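Phosphoribosylaminoimidazole-succinocarboxamide synthase (Pyrococcus horikoshii, PDB 4O7L) catalyses the ATP-dependent joining of L-aspartate to 5-amino-1-(5-phospho-D-ribosyl)imidazole-4-carboxylate, giving SAICAR in de novo purine biosynthesis. Local coordinates at residues W47-L52 with A189-P194; K66-G71 with L78-L83; D173-F178 with P194-F199; D84-E89 with F178-N183. All coordinates share one frame; numbering follows the deposited sequence.

Interaction 1. Residues W47-L52 with A189-P194; sequences WLNAQL and ADEISP. With ADP (adenosine-5'-diphosphate), chain B.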
# COMPACT_ATOMS: atom_id res chain seq x y z
N TRP A 47 -2.90 32.82 6.74
CA TRP A 47 -2.51 33.80 5.73
C TRP A 47 -1.40 33.30 4.85
O TRP A 47 -1.49 33.39 3.63
CB TRP A 47 -2.09 35.11 6.38
CG TRP A 47 -1.97 36.23 5.38
CD1 TRP A 47 -2.99 37.07 4.92
CD2 TRP A 47 -0.77 36.63 4.63
NE1 TRP A 47 -2.50 37.96 3.99
CE2 TRP A 47 -1.18 37.75 3.76
CE3 TRP A 47 0.55 36.21 4.60
CZ2 TRP A 47 -0.29 38.39 2.91
CZ3 TRP A 47 1.44 36.86 3.74
CH2 TRP A 47 1.03 37.93 2.91
N LEU A 48 -0.35 32.77 5.47
CA LEU A 48 0.80 32.26 4.72
C LEU A 48 0.44 31.08 3.81
O LEU A 48 0.83 31.05 2.65
CB LEU A 48 1.93 31.87 5.66
CG LEU A 48 2.59 33.06 6.37
CD1 LEU A 48 3.26 32.57 7.64
CD2 LEU A 48 3.56 33.83 5.46
N ASN A 49 -0.31 30.12 4.36
CA ASN A 49 -0.75 28.96 3.61
C ASN A 49 -1.68 29.33 2.44
O ASN A 49 -1.59 28.75 1.36
CB ASN A 49 -1.37 27.93 4.55
CG ASN A 49 -0.33 27.21 5.41
OD1 ASN A 49 0.87 27.35 5.19
ND2 ASN A 49 -0.80 26.45 6.39
N ALA A 50 -2.56 30.30 2.67
CA ALA A 50 -3.45 30.81 1.64
C ALA A 50 -2.65 31.42 0.48
O ALA A 50 -2.88 31.11 -0.69
CB ALA A 50 -4.41 31.83 2.23
N GLN A 51 -1.68 32.27 0.83
CA GLN A 51 -0.91 33.01 -0.15
C GLN A 51 -0.03 32.07 -0.95
O GLN A 51 0.09 32.22 -2.17
CB GLN A 51 -0.04 34.09 0.53
CG GLN A 51 -0.80 35.13 1.33
CD GLN A 51 -1.92 35.79 0.54
OE1 GLN A 51 -1.73 36.19 -0.61
NE2 GLN A 51 -3.09 35.90 1.16
N LEU A 52 0.59 31.12 -0.26
CA LEU A 52 1.45 30.17 -0.94
C LEU A 52 0.66 29.20 -1.83
O LEU A 52 1.12 28.83 -2.91
CB LEU A 52 2.36 29.44 0.05
CG LEU A 52 3.46 30.33 0.64
CD1 LEU A 52 4.12 29.65 1.84
CD2 LEU A 52 4.51 30.72 -0.40
N ALA A 189 -7.07 19.82 -6.24
CA ALA A 189 -7.89 20.52 -5.25
C ALA A 189 -7.14 20.86 -3.96
O ALA A 189 -5.91 20.97 -3.96
CB ALA A 189 -9.17 19.74 -4.97
N ASP A 190 -7.90 21.04 -2.88
CA ASP A 190 -7.35 21.31 -1.55
C ASP A 190 -6.28 22.42 -1.58
O ASP A 190 -6.48 23.45 -2.23
CB ASP A 190 -6.81 20.00 -0.93
CG ASP A 190 -6.60 20.11 0.56
OD1 ASP A 190 -5.46 19.94 1.00
OD2 ASP A 190 -7.57 20.38 1.29
N GLU A 191 -5.15 22.21 -0.90
CA GLU A 191 -4.13 23.26 -0.78
C GLU A 191 -2.76 22.73 -1.17
O GLU A 191 -2.57 21.50 -1.27
CB GLU A 191 -4.09 23.80 0.67
CG GLU A 191 -3.41 22.87 1.67
CD GLU A 191 -3.46 23.36 3.10
OE1 GLU A 191 -2.64 24.23 3.49
OE2 GLU A 191 -4.30 22.87 3.86
N ILE A 192 -1.81 23.66 -1.36
CA ILE A 192 -0.39 23.34 -1.48
C ILE A 192 0.37 24.37 -0.65
O ILE A 192 0.46 25.54 -1.03
CB ILE A 192 0.13 23.36 -2.95
CG1 ILE A 192 -0.70 22.46 -3.87
CG2 ILE A 192 1.59 22.93 -3.01
CD1 ILE A 192 -0.42 22.65 -5.34
N SER A 193 0.90 23.93 0.49
CA SER A 193 1.51 24.83 1.45
C SER A 193 2.54 24.09 2.29
O SER A 193 2.68 22.86 2.15
CB SER A 193 0.42 25.36 2.38
OG SER A 193 -0.01 24.30 3.22
N PRO A 194 3.25 24.81 3.18
CA PRO A 194 4.18 24.16 4.12
C PRO A 194 3.48 23.18 5.07
O PRO A 194 4.17 22.41 5.74
CB PRO A 194 4.79 25.34 4.91
CG PRO A 194 4.55 26.54 4.04
CD PRO A 194 3.25 26.28 3.34
PB ADP B . -10.06 18.09 6.99
O1B ADP B . -10.16 16.71 6.39
O2B ADP B . -8.93 18.28 7.98
O3B ADP B . -11.38 18.66 7.42
PA ADP B . -9.37 20.62 5.78
O1A ADP B . -9.44 21.19 7.18
O2A ADP B . -8.08 20.83 5.03
O3A ADP B . -9.65 19.02 5.73
O5' ADP B . -10.62 21.25 4.97
C5' ADP B . -10.75 21.17 3.54
C4' ADP B . -11.80 20.13 3.11
O4' ADP B . -12.35 20.45 1.82
C3' ADP B . -11.21 18.74 2.95
O3' ADP B . -12.24 17.82 3.32
C2' ADP B . -10.90 18.65 1.45
O2' ADP B . -10.84 17.32 0.96
C1' ADP B . -12.06 19.41 0.85
N9 ADP B . -11.80 20.10 -0.43
C8 ADP B . -10.66 20.69 -0.84
N7 ADP B . -10.82 21.25 -2.07
C5 ADP B . -12.10 21.04 -2.45
C6 ADP B . -12.96 21.35 -3.63
N6 ADP B . -12.48 22.05 -4.68
N1 ADP B . -14.25 20.92 -3.62
C2 ADP B . -14.77 20.23 -2.59
N3 ADP B . -14.06 19.92 -1.50
C4 ADP B . -12.75 20.28 -1.37
O HOH W 1 -3.00 25.52 6.05
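Asn49, on helix 45-62, presses its side chain against Ser193 and Pro194 of the loop between strands 186-188 and 197-201. Its CB starts the contact 3.8 Å from Ser193 CB, and CG follows at 3.6 Å from the same carbon. At the tip the amide divides: OD1 runs up to Pro194 CD at 3.2 Å, whereas ND2 turns to a water that donates to Glu191 OE1 at 2.9 Å, the ND2 leg being modelled too short to be relied on. The first torsion explains this reach, since chi1 of -73° sets CG beside the backbone N and opposite the carbonyl carbon. No direct hydrogen bond crosses the contact, and the buried OD1 has no polar partner in the model. One turn on, Leu52 CD1 adds an apolar touch to Pro194 CD at 3.8 Å. Replacing Asn49 by alanine would probably leave the water beside Glu191 OE1 without its amide partner and open a gap next to Pro194 CD. Within the loop, Ser193 OG donates to Glu191 OE1 over 2.6 Å, meeting it from above the carboxylate plane, while Lys13 pairs with Glu191 OE2. The helix thus backs the loop of a SAICAR synthetase that binds the adenine of ADP through Asp190 N, 3.0 Å from ADP N7, and brings the Glu191 side chain to about 5 Å from a bound magnesium ion.

Interaction 2. Residues K66-G71 with L78-L83; sequences KTHFIG and LIVEKL. With ADP (adenosine-5'-diphosphate), chain B.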
# COMPACT_ATOMS: atom_id res chain seq x y z
N LYS A 66 -4.83 21.58 -14.45
CA LYS A 66 -6.17 22.06 -14.07
C LYS A 66 -6.35 21.99 -12.56
O LYS A 66 -6.29 20.91 -11.97
CB LYS A 66 -7.27 21.21 -14.71
CG LYS A 66 -7.40 21.29 -16.22
CD LYS A 66 -8.88 21.27 -16.57
CE LYS A 66 -9.13 20.78 -17.98
NZ LYS A 66 -9.09 19.30 -17.95
N THR A 67 -6.58 23.14 -11.94
CA THR A 67 -6.76 23.20 -10.50
C THR A 67 -8.13 23.77 -10.19
O THR A 67 -8.82 24.29 -11.08
CB THR A 67 -5.69 24.07 -9.81
OG1 THR A 67 -6.00 25.46 -9.99
CG2 THR A 67 -4.30 23.78 -10.34
N HIS A 68 -8.54 23.69 -8.93
CA HIS A 68 -9.80 24.31 -8.52
C HIS A 68 -9.71 25.81 -8.27
O HIS A 68 -10.73 26.47 -8.04
CB HIS A 68 -10.39 23.58 -7.32
CG HIS A 68 -9.59 23.77 -6.03
ND1 HIS A 68 -10.12 23.50 -4.82
CD2 HIS A 68 -8.29 24.22 -5.80
CE1 HIS A 68 -9.21 23.75 -3.87
NE2 HIS A 68 -8.09 24.19 -4.46
N PHE A 69 -8.51 26.38 -8.32
CA PHE A 69 -8.33 27.80 -7.99
C PHE A 69 -9.14 28.71 -8.92
O PHE A 69 -8.95 28.68 -10.13
CB PHE A 69 -6.85 28.20 -8.04
CG PHE A 69 -6.60 29.65 -7.71
CD1 PHE A 69 -6.78 30.13 -6.41
CD2 PHE A 69 -6.20 30.55 -8.69
CE1 PHE A 69 -6.56 31.47 -6.10
CE2 PHE A 69 -5.98 31.89 -8.40
CZ PHE A 69 -6.16 32.35 -7.10
N ILE A 70 -10.04 29.52 -8.36
CA ILE A 70 -10.76 30.54 -9.15
C ILE A 70 -10.23 31.95 -8.83
O ILE A 70 -9.88 32.71 -9.73
CB ILE A 70 -12.30 30.45 -8.96
CG1 ILE A 70 -12.84 29.15 -9.57
CG2 ILE A 70 -13.00 31.68 -9.55
CD1 ILE A 70 -14.32 28.94 -9.39
N GLY A 71 -10.16 32.30 -7.55
CA GLY A 71 -9.61 33.59 -7.17
C GLY A 71 -9.44 33.81 -5.68
O GLY A 71 -9.63 32.89 -4.87
N LEU A 78 -9.67 31.74 -0.36
CA LEU A 78 -9.62 31.58 -1.80
C LEU A 78 -11.00 31.19 -2.32
O LEU A 78 -11.76 30.52 -1.63
CB LEU A 78 -8.62 30.49 -2.22
CG LEU A 78 -7.23 30.31 -1.61
CD1 LEU A 78 -6.41 29.45 -2.57
CD2 LEU A 78 -6.52 31.62 -1.32
N ILE A 79 -11.32 31.64 -3.53
CA ILE A 79 -12.51 31.17 -4.24
C ILE A 79 -12.06 29.98 -5.08
O ILE A 79 -11.08 30.08 -5.81
CB ILE A 79 -13.13 32.23 -5.19
CG1 ILE A 79 -13.47 33.52 -4.44
CG2 ILE A 79 -14.37 31.67 -5.87
CD1 ILE A 79 -13.73 34.72 -5.34
N VAL A 80 -12.77 28.87 -4.95
CA VAL A 80 -12.40 27.65 -5.65
C VAL A 80 -13.63 26.96 -6.25
O VAL A 80 -14.75 27.09 -5.74
CB VAL A 80 -11.63 26.66 -4.74
CG1 VAL A 80 -10.26 27.22 -4.36
CG2 VAL A 80 -12.43 26.29 -3.49
N GLU A 81 -13.39 26.23 -7.32
CA GLU A 81 -14.41 25.39 -7.93
C GLU A 81 -14.82 24.24 -7.02
O GLU A 81 -13.96 23.53 -6.48
CB GLU A 81 -13.87 24.84 -9.24
CG GLU A 81 -14.90 24.15 -10.08
CD GLU A 81 -14.28 23.56 -11.33
OE1 GLU A 81 -13.04 23.44 -11.40
OE2 GLU A 81 -15.06 23.21 -12.23
N LYS A 82 -16.13 24.04 -6.88
CA LYS A 82 -16.66 22.90 -6.14
C LYS A 82 -16.52 21.62 -6.95
O LYS A 82 -16.80 21.60 -8.15
CB LYS A 82 -18.13 23.15 -5.76
CG LYS A 82 -18.68 22.17 -4.73
CD LYS A 82 -20.20 22.26 -4.66
CE LYS A 82 -20.76 21.19 -3.74
NZ LYS A 82 -22.24 21.11 -3.84
N LEU A 83 -16.03 20.57 -6.32
CA LEU A 83 -15.76 19.33 -7.02
C LEU A 83 -16.32 18.17 -6.26
O LEU A 83 -16.50 18.22 -5.05
CB LEU A 83 -14.26 19.12 -7.20
CG LEU A 83 -13.40 20.18 -7.90
CD1 LEU A 83 -11.92 19.92 -7.64
CD2 LEU A 83 -13.70 20.21 -9.38
PB ADP B . -10.06 18.09 6.99
O1B ADP B . -10.16 16.71 6.39
O2B ADP B . -8.93 18.28 7.98
O3B ADP B . -11.38 18.66 7.42
PA ADP B . -9.37 20.62 5.78
O1A ADP B . -9.44 21.19 7.18
O2A ADP B . -8.08 20.83 5.03
O3A ADP B . -9.65 19.02 5.73
O5' ADP B . -10.62 21.25 4.97
C5' ADP B . -10.75 21.17 3.54
C4' ADP B . -11.80 20.13 3.11
O4' ADP B . -12.35 20.45 1.82
C3' ADP B . -11.21 18.74 2.95
O3' ADP B . -12.24 17.82 3.32
C2' ADP B . -10.90 18.65 1.45
O2' ADP B . -10.84 17.32 0.96
C1' ADP B . -12.06 19.41 0.85
N9 ADP B . -11.80 20.10 -0.43
C8 ADP B . -10.66 20.69 -0.84
N7 ADP B . -10.82 21.25 -2.07
C5 ADP B . -12.10 21.04 -2.45
C6 ADP B . -12.96 21.35 -3.63
N6 ADP B . -12.48 22.05 -4.68
N1 ADP B . -14.25 20.92 -3.62
C2 ADP B . -14.77 20.23 -2.59
N3 ADP B . -14.06 19.92 -1.50
C4 ADP B . -12.75 20.28 -1.37
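Phe69 and Val80 form an antiparallel non-hydrogen-bonded pair (CA-CA 4.7 Å), and the short strand axes run at 136° to each other. This is a beta hairpin interrupted by a classic bulge: Ile70 N and Gly71 N both donate to Ile79 O, at 2.8 and 3.0 Å, from the same face of its carbonyl plane. Ahead of the bulge, Glu81 N bonds His68 O on a lone pair, nearly straight. Val80 CG1 lies over the centre of one face of the His68 ring in a CH-pi contact, 3.6 Å from the centroid and 6° off the normal. Phe69 offers its ring edge to Leu78 CD1, and Ile70 CB packs on Ile79 CG2. With CG set between the backbone N and the carbonyl carbon (chi1 69°), the imidazole runs alongside the Val80 side chain and turns ND1 to the adenine of ADP. Replacing His68 with alanine would probably bare Val80 CG1 and deprive the adenine amino group of one of its two acceptors. Those acceptors are His68 ND1, met at the ring edge, and Glu81 O, each 2.8 Å from ADP N6.

Interaction 3. Residues D173-F178 with P194-F199; sequences DFKLEF and PDTCRF. With ADP (adenosine-5'-diphosphate), chain B; PO4 (phosphate ion), chain C.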
# COMPACT_ATOMS: atom_id res chain seq x y z
N ASP A 173 8.76 15.85 -0.35
CA ASP A 173 7.52 15.13 -0.64
C ASP A 173 6.35 16.08 -0.47
O ASP A 173 6.53 17.19 0.04
CB ASP A 173 7.35 13.87 0.25
CG ASP A 173 7.26 14.19 1.75
OD1 ASP A 173 6.63 15.18 2.14
OD2 ASP A 173 7.82 13.43 2.56
N PHE A 174 5.16 15.66 -0.90
CA PHE A 174 3.95 16.49 -0.74
C PHE A 174 2.70 15.68 -0.98
O PHE A 174 2.73 14.63 -1.64
CB PHE A 174 3.98 17.72 -1.67
CG PHE A 174 4.01 17.37 -3.13
CD1 PHE A 174 2.84 17.34 -3.89
CD2 PHE A 174 5.22 17.10 -3.76
CE1 PHE A 174 2.87 17.01 -5.24
CE2 PHE A 174 5.27 16.77 -5.11
CZ PHE A 174 4.09 16.72 -5.85
N LYS A 175 1.59 16.21 -0.49
CA LYS A 175 0.31 15.52 -0.51
C LYS A 175 -0.63 16.34 -1.39
O LYS A 175 -0.73 17.57 -1.24
CB LYS A 175 -0.23 15.42 0.93
CG LYS A 175 -1.60 14.74 1.14
CD LYS A 175 -2.81 15.59 0.70
CE LYS A 175 -3.17 16.74 1.65
NZ LYS A 175 -3.47 18.00 0.88
N LEU A 176 -1.30 15.68 -2.33
CA LEU A 176 -2.33 16.34 -3.13
C LEU A 176 -3.68 15.69 -2.95
O LEU A 176 -3.78 14.54 -2.50
CB LEU A 176 -1.97 16.28 -4.62
CG LEU A 176 -0.66 16.93 -5.08
CD1 LEU A 176 -0.42 16.51 -6.52
CD2 LEU A 176 -0.67 18.45 -4.95
N GLU A 177 -4.73 16.43 -3.30
CA GLU A 177 -6.08 15.89 -3.36
C GLU A 177 -6.72 16.31 -4.68
O GLU A 177 -6.36 17.35 -5.25
CB GLU A 177 -6.92 16.39 -2.19
CG GLU A 177 -6.47 15.86 -0.83
CD GLU A 177 -7.43 16.19 0.30
OE1 GLU A 177 -8.60 16.57 0.04
OE2 GLU A 177 -7.03 16.06 1.45
N PHE A 178 -7.64 15.49 -5.15
CA PHE A 178 -8.28 15.69 -6.46
C PHE A 178 -9.77 15.50 -6.37
O PHE A 178 -10.27 14.79 -5.50
CB PHE A 178 -7.75 14.65 -7.45
CG PHE A 178 -6.31 14.83 -7.80
CD1 PHE A 178 -5.93 15.59 -8.90
CD2 PHE A 178 -5.31 14.25 -7.00
CE1 PHE A 178 -4.59 15.76 -9.23
CE2 PHE A 178 -3.97 14.43 -7.32
CZ PHE A 178 -3.61 15.17 -8.43
N PRO A 194 3.25 24.81 3.18
CA PRO A 194 4.18 24.16 4.12
C PRO A 194 3.48 23.18 5.07
O PRO A 194 4.17 22.41 5.74
CB PRO A 194 4.79 25.34 4.91
CG PRO A 194 4.55 26.54 4.04
CD PRO A 194 3.25 26.28 3.34
N ASP A 195 2.14 23.25 5.16
CA ASP A 195 1.35 22.21 5.86
C ASP A 195 1.33 20.90 5.08
O ASP A 195 1.33 19.83 5.69
CB ASP A 195 -0.11 22.63 6.08
CG ASP A 195 -0.32 23.42 7.36
OD1 ASP A 195 -1.49 23.53 7.78
OD2 ASP A 195 0.66 23.93 7.94
N THR A 196 1.31 20.97 3.75
CA THR A 196 1.08 19.77 2.93
C THR A 196 2.30 19.27 2.13
O THR A 196 2.17 18.32 1.33
CB THR A 196 -0.15 19.93 2.01
OG1 THR A 196 0.07 21.01 1.10
CG2 THR A 196 -1.40 20.21 2.84
N CYS A 197 3.46 19.91 2.33
CA CYS A 197 4.73 19.56 1.66
C CYS A 197 5.87 19.48 2.65
O CYS A 197 5.80 20.08 3.73
CB CYS A 197 5.13 20.62 0.63
SG CYS A 197 3.84 21.17 -0.52
N ARG A 198 6.92 18.77 2.29
CA ARG A 198 8.19 18.90 3.00
C ARG A 198 9.12 19.73 2.13
O ARG A 198 9.39 19.39 0.97
CB ARG A 198 8.82 17.56 3.39
CG ARG A 198 8.07 16.85 4.52
CD ARG A 198 8.87 15.72 5.16
NE ARG A 198 8.15 15.21 6.33
CZ ARG A 198 7.21 14.26 6.29
NH1 ARG A 198 6.88 13.67 5.16
NH2 ARG A 198 6.61 13.89 7.41
N PHE A 199 9.59 20.83 2.72
CA PHE A 199 10.56 21.72 2.10
C PHE A 199 11.83 21.74 2.95
O PHE A 199 11.78 22.06 4.14
CB PHE A 199 10.01 23.14 2.04
CG PHE A 199 8.72 23.30 1.26
CD1 PHE A 199 8.58 22.80 -0.04
CD2 PHE A 199 7.66 24.04 1.81
CE1 PHE A 199 7.40 23.00 -0.75
CE2 PHE A 199 6.49 24.25 1.09
CZ PHE A 199 6.35 23.73 -0.19
PB ADP B . -10.06 18.09 6.99
O1B ADP B . -10.16 16.71 6.39
O2B ADP B . -8.93 18.28 7.98
O3B ADP B . -11.38 18.66 7.42
PA ADP B . -9.37 20.62 5.78
O1A ADP B . -9.44 21.19 7.18
O2A ADP B . -8.08 20.83 5.03
O3A ADP B . -9.65 19.02 5.73
O5' ADP B . -10.62 21.25 4.97
C5' ADP B . -10.75 21.17 3.54
C4' ADP B . -11.80 20.13 3.11
O4' ADP B . -12.35 20.45 1.82
C3' ADP B . -11.21 18.74 2.95
O3' ADP B . -12.24 17.82 3.32
C2' ADP B . -10.90 18.65 1.45
O2' ADP B . -10.84 17.32 0.96
C1' ADP B . -12.06 19.41 0.85
N9 ADP B . -11.80 20.10 -0.43
C8 ADP B . -10.66 20.69 -0.84
N7 ADP B . -10.82 21.25 -2.07
C5 ADP B . -12.10 21.04 -2.45
C6 ADP B . -12.96 21.35 -3.63
N6 ADP B . -12.48 22.05 -4.68
N1 ADP B . -14.25 20.92 -3.62
C2 ADP B . -14.77 20.23 -2.59
N3 ADP B . -14.06 19.92 -1.50
C4 ADP B . -12.75 20.28 -1.37
P PO4 C . 4.13 11.09 5.67
O1 PO4 C . 3.41 9.92 5.01
O2 PO4 C . 5.60 10.81 5.68
O3 PO4 C . 3.86 12.34 4.88
O4 PO4 C . 3.68 11.27 7.09
O HOH W 2 0.54 19.90 -1.23
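Asp173 meets Arg198 twice. Its backbone O accepts from Arg198 N (2.8 Å, 170°), and its OD2 forms a salt bridge with Arg198 NH1, which donates at 2.8 Å. That bridge uses the syn side of the carboxylate and lies near the guanidinium plane, although the two planes stand 79° apart. Phe174, paired with Cys197 in antiparallel, non-hydrogen-bonded fashion, rests its CB 3.6 Å from Cys197 SG. Next, Lys175 N donates to Thr196 O over 2.8 Å, almost in line with the carbonyl bond. The lysine chain, bent beyond CG, passes NZ 3.6 Å from Thr196 CG2 before pairing with Asp190. Further along, Glu177 OE1 accepts from the ribose O2' of ADP at 2.5 Å. Arg198 NH1 also donates to O2 of a phosphate ion, probably from the crystallisation liquor, at 3.2 Å, while Asp211 engages its NE. Asp173 and Asp211 thus brace a guanidinium whose edge meets an anion also held by Arg93 and Ser99, a position that may mark the seat of the ribonucleotide substrate's phosphate.

Interaction 4. Residues D84-E89 with F178-N183; sequences DMYPLE and FGKDKN. With ADP (adenosine-5'-diphosphate), chain B.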
# COMPACT_ATOMS: atom_id res chain seq x y z
N ASP A 84 -16.59 17.12 -7.02
CA ASP A 84 -16.89 15.80 -6.47
C ASP A 84 -15.53 15.19 -6.13
O ASP A 84 -14.83 14.69 -7.01
CB ASP A 84 -17.59 14.94 -7.52
CG ASP A 84 -19.10 15.09 -7.52
OD1 ASP A 84 -19.75 14.38 -8.31
OD2 ASP A 84 -19.64 15.90 -6.74
N MET A 85 -15.16 15.25 -4.85
CA MET A 85 -13.82 14.85 -4.40
C MET A 85 -13.56 13.36 -4.44
O MET A 85 -14.44 12.56 -4.15
CB MET A 85 -13.52 15.40 -3.00
CG MET A 85 -13.51 16.93 -2.91
SD MET A 85 -12.19 17.76 -3.83
CE MET A 85 -10.76 17.05 -2.98
N TYR A 86 -12.35 12.97 -4.83
CA TYR A 86 -11.94 11.56 -4.70
C TYR A 86 -11.57 11.37 -3.25
O TYR A 86 -10.97 12.27 -2.66
CB TYR A 86 -10.71 11.28 -5.56
CG TYR A 86 -11.01 11.15 -7.02
CD1 TYR A 86 -11.64 10.00 -7.51
CD2 TYR A 86 -10.71 12.18 -7.91
CE1 TYR A 86 -11.93 9.87 -8.84
CE2 TYR A 86 -10.99 12.05 -9.27
CZ TYR A 86 -11.60 10.88 -9.72
OH TYR A 86 -11.91 10.69 -11.05
N PRO A 87 -11.91 10.21 -2.66
CA PRO A 87 -11.51 10.05 -1.24
C PRO A 87 -10.04 9.61 -1.11
O PRO A 87 -9.75 8.60 -0.48
CB PRO A 87 -12.48 8.97 -0.73
CG PRO A 87 -12.84 8.17 -1.93
CD PRO A 87 -12.75 9.09 -3.13
N LEU A 88 -9.13 10.39 -1.70
CA LEU A 88 -7.70 10.05 -1.70
C LEU A 88 -6.81 11.16 -1.18
O LEU A 88 -7.13 12.35 -1.29
CB LEU A 88 -7.23 9.68 -3.11
CG LEU A 88 -7.90 8.51 -3.85
CD1 LEU A 88 -7.45 8.49 -5.31
CD2 LEU A 88 -7.61 7.18 -3.17
N GLU A 89 -5.69 10.76 -0.59
CA GLU A 89 -4.54 11.66 -0.45
C GLU A 89 -3.46 11.05 -1.31
O GLU A 89 -3.14 9.87 -1.17
CB GLU A 89 -4.13 11.80 1.01
CG GLU A 89 -5.12 12.67 1.80
CD GLU A 89 -5.02 12.49 3.30
OE1 GLU A 89 -5.80 13.13 4.04
OE2 GLU A 89 -4.16 11.70 3.76
N PHE A 178 -7.64 15.49 -5.15
CA PHE A 178 -8.28 15.69 -6.46
C PHE A 178 -9.77 15.50 -6.37
O PHE A 178 -10.27 14.79 -5.50
CB PHE A 178 -7.75 14.65 -7.45
CG PHE A 178 -6.31 14.83 -7.80
CD1 PHE A 178 -5.93 15.59 -8.90
CD2 PHE A 178 -5.31 14.25 -7.00
CE1 PHE A 178 -4.59 15.76 -9.23
CE2 PHE A 178 -3.97 14.43 -7.32
CZ PHE A 178 -3.61 15.17 -8.43
N GLY A 179 -10.47 16.08 -7.34
CA GLY A 179 -11.89 15.85 -7.52
C GLY A 179 -12.27 15.95 -8.98
O GLY A 179 -11.46 16.37 -9.81
N LYS A 180 -13.51 15.60 -9.29
CA LYS A 180 -14.02 15.69 -10.65
C LYS A 180 -14.92 16.89 -10.81
O LYS A 180 -15.70 17.19 -9.92
CB LYS A 180 -14.79 14.43 -11.03
CG LYS A 180 -13.92 13.36 -11.63
CD LYS A 180 -14.53 11.99 -11.39
CE LYS A 180 -15.47 11.61 -12.51
NZ LYS A 180 -15.50 10.12 -12.61
N ASP A 181 -14.79 17.59 -11.95
CA ASP A 181 -15.64 18.74 -12.23
C ASP A 181 -16.86 18.28 -13.02
O ASP A 181 -17.02 17.08 -13.24
CB ASP A 181 -14.86 19.88 -12.93
CG ASP A 181 -14.39 19.53 -14.34
OD1 ASP A 181 -14.89 18.56 -14.96
OD2 ASP A 181 -13.51 20.26 -14.85
N LYS A 182 -17.71 19.21 -13.46
CA LYS A 182 -18.94 18.80 -14.14
C LYS A 182 -18.70 18.15 -15.52
O LYS A 182 -19.57 17.44 -16.02
CB LYS A 182 -19.96 19.95 -14.18
CG LYS A 182 -20.62 20.18 -12.83
CD LYS A 182 -21.34 21.52 -12.76
N ASN A 183 -17.52 18.39 -16.10
CA ASN A 183 -17.11 17.73 -17.36
C ASN A 183 -16.50 16.35 -17.18
O ASN A 183 -16.09 15.72 -18.16
CB ASN A 183 -16.12 18.60 -18.13
CG ASN A 183 -16.74 19.88 -18.63
OD1 ASN A 183 -17.94 19.95 -18.88
ND2 ASN A 183 -15.91 20.92 -18.78
PB ADP B . -10.06 18.09 6.99
O1B ADP B . -10.16 16.71 6.39
O2B ADP B . -8.93 18.28 7.98
O3B ADP B . -11.38 18.66 7.42
PA ADP B . -9.37 20.62 5.78
O1A ADP B . -9.44 21.19 7.18
O2A ADP B . -8.08 20.83 5.03
O3A ADP B . -9.65 19.02 5.73
O5' ADP B . -10.62 21.25 4.97
C5' ADP B . -10.75 21.17 3.54
C4' ADP B . -11.80 20.13 3.11
O4' ADP B . -12.35 20.45 1.82
C3' ADP B . -11.21 18.74 2.95
O3' ADP B . -12.24 17.82 3.32
C2' ADP B . -10.90 18.65 1.45
O2' ADP B . -10.84 17.32 0.96
C1' ADP B . -12.06 19.41 0.85
N9 ADP B . -11.80 20.10 -0.43
C8 ADP B . -10.66 20.69 -0.84
N7 ADP B . -10.82 21.25 -2.07
C5 ADP B . -12.10 21.04 -2.45
C6 ADP B . -12.96 21.35 -3.63
N6 ADP B . -12.48 22.05 -4.68
N1 ADP B . -14.25 20.92 -3.62
C2 ADP B . -14.77 20.23 -2.59
N3 ADP B . -14.06 19.92 -1.50
C4 ADP B . -12.75 20.28 -1.37
O HOH W 3 -8.38 13.32 -3.51
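Met85 and Gly179 face each other in a short antiparallel pairing where the start of strand 84-93 meets the end of strand 169-180, against one face of the adenine of ADP. Three backbone bonds define it: Asp84 N to Lys180 O, Lys180 N to Asp84 O at 2.8 Å, and Tyr86 N to Phe178 O, also 2.8 Å and nearly straight at 165°. Between them Met85 CA comes to 3.8 Å from Gly179 CA, an approach eased by the lack of a side chain on the glycine. The Met85 chain is bent at both chi2 (-65°) and chi3 (-62°), which turns CE back to Phe178 O at 3.4 Å while SD and CG lie against the adenine. There SD is 3.6 Å from C4 and C5 of ADP, and CG is 3.4 Å from N3. Away from the nucleotide, the Tyr86 ring spreads along the other strand: CD2 packs on Phe178 CB at 3.9 Å, and CZ meets Lys180 CD at 3.6 Å. Both polar ends converge on Glu145, which pairs with Lys180 NZ and bonds Tyr86 OH. Beyond Tyr86 the chain makes an inverse gamma turn centred on Pro87, and a water that accepts from Phe178 N sits by the carbonyls of Tyr86 and Leu88. This antiparallel strand end presents Met85 to the adenine, helping to line the adenine pocket of the enzyme's nucleotide site.

Overall arrangement
All four contacts border ADP but differ in depth and chemistry. Interaction 1 is fully buried, has no direct hydrogen bond and relies on van der Waals contact and a bridging water between helix and loop, whereas interactions 2, 3 and 4 are partly buried strand pairings tied by backbone hydrogen bonds. Interactions 3 and 4 share Phe178 and strand 169-180, one near the chain's centre with charged residues by a phosphate, the other with its centre about 15 Å from the centre of the chain, beside the adenine. Interaction 2 belongs to a separate sheet and approaches the adenine edge. Ala189 connects these regions, its CB packing on Met85 CE and Leu83 CD1, while the Asp190-Lys175 salt bridge joins interactions 1 and 3.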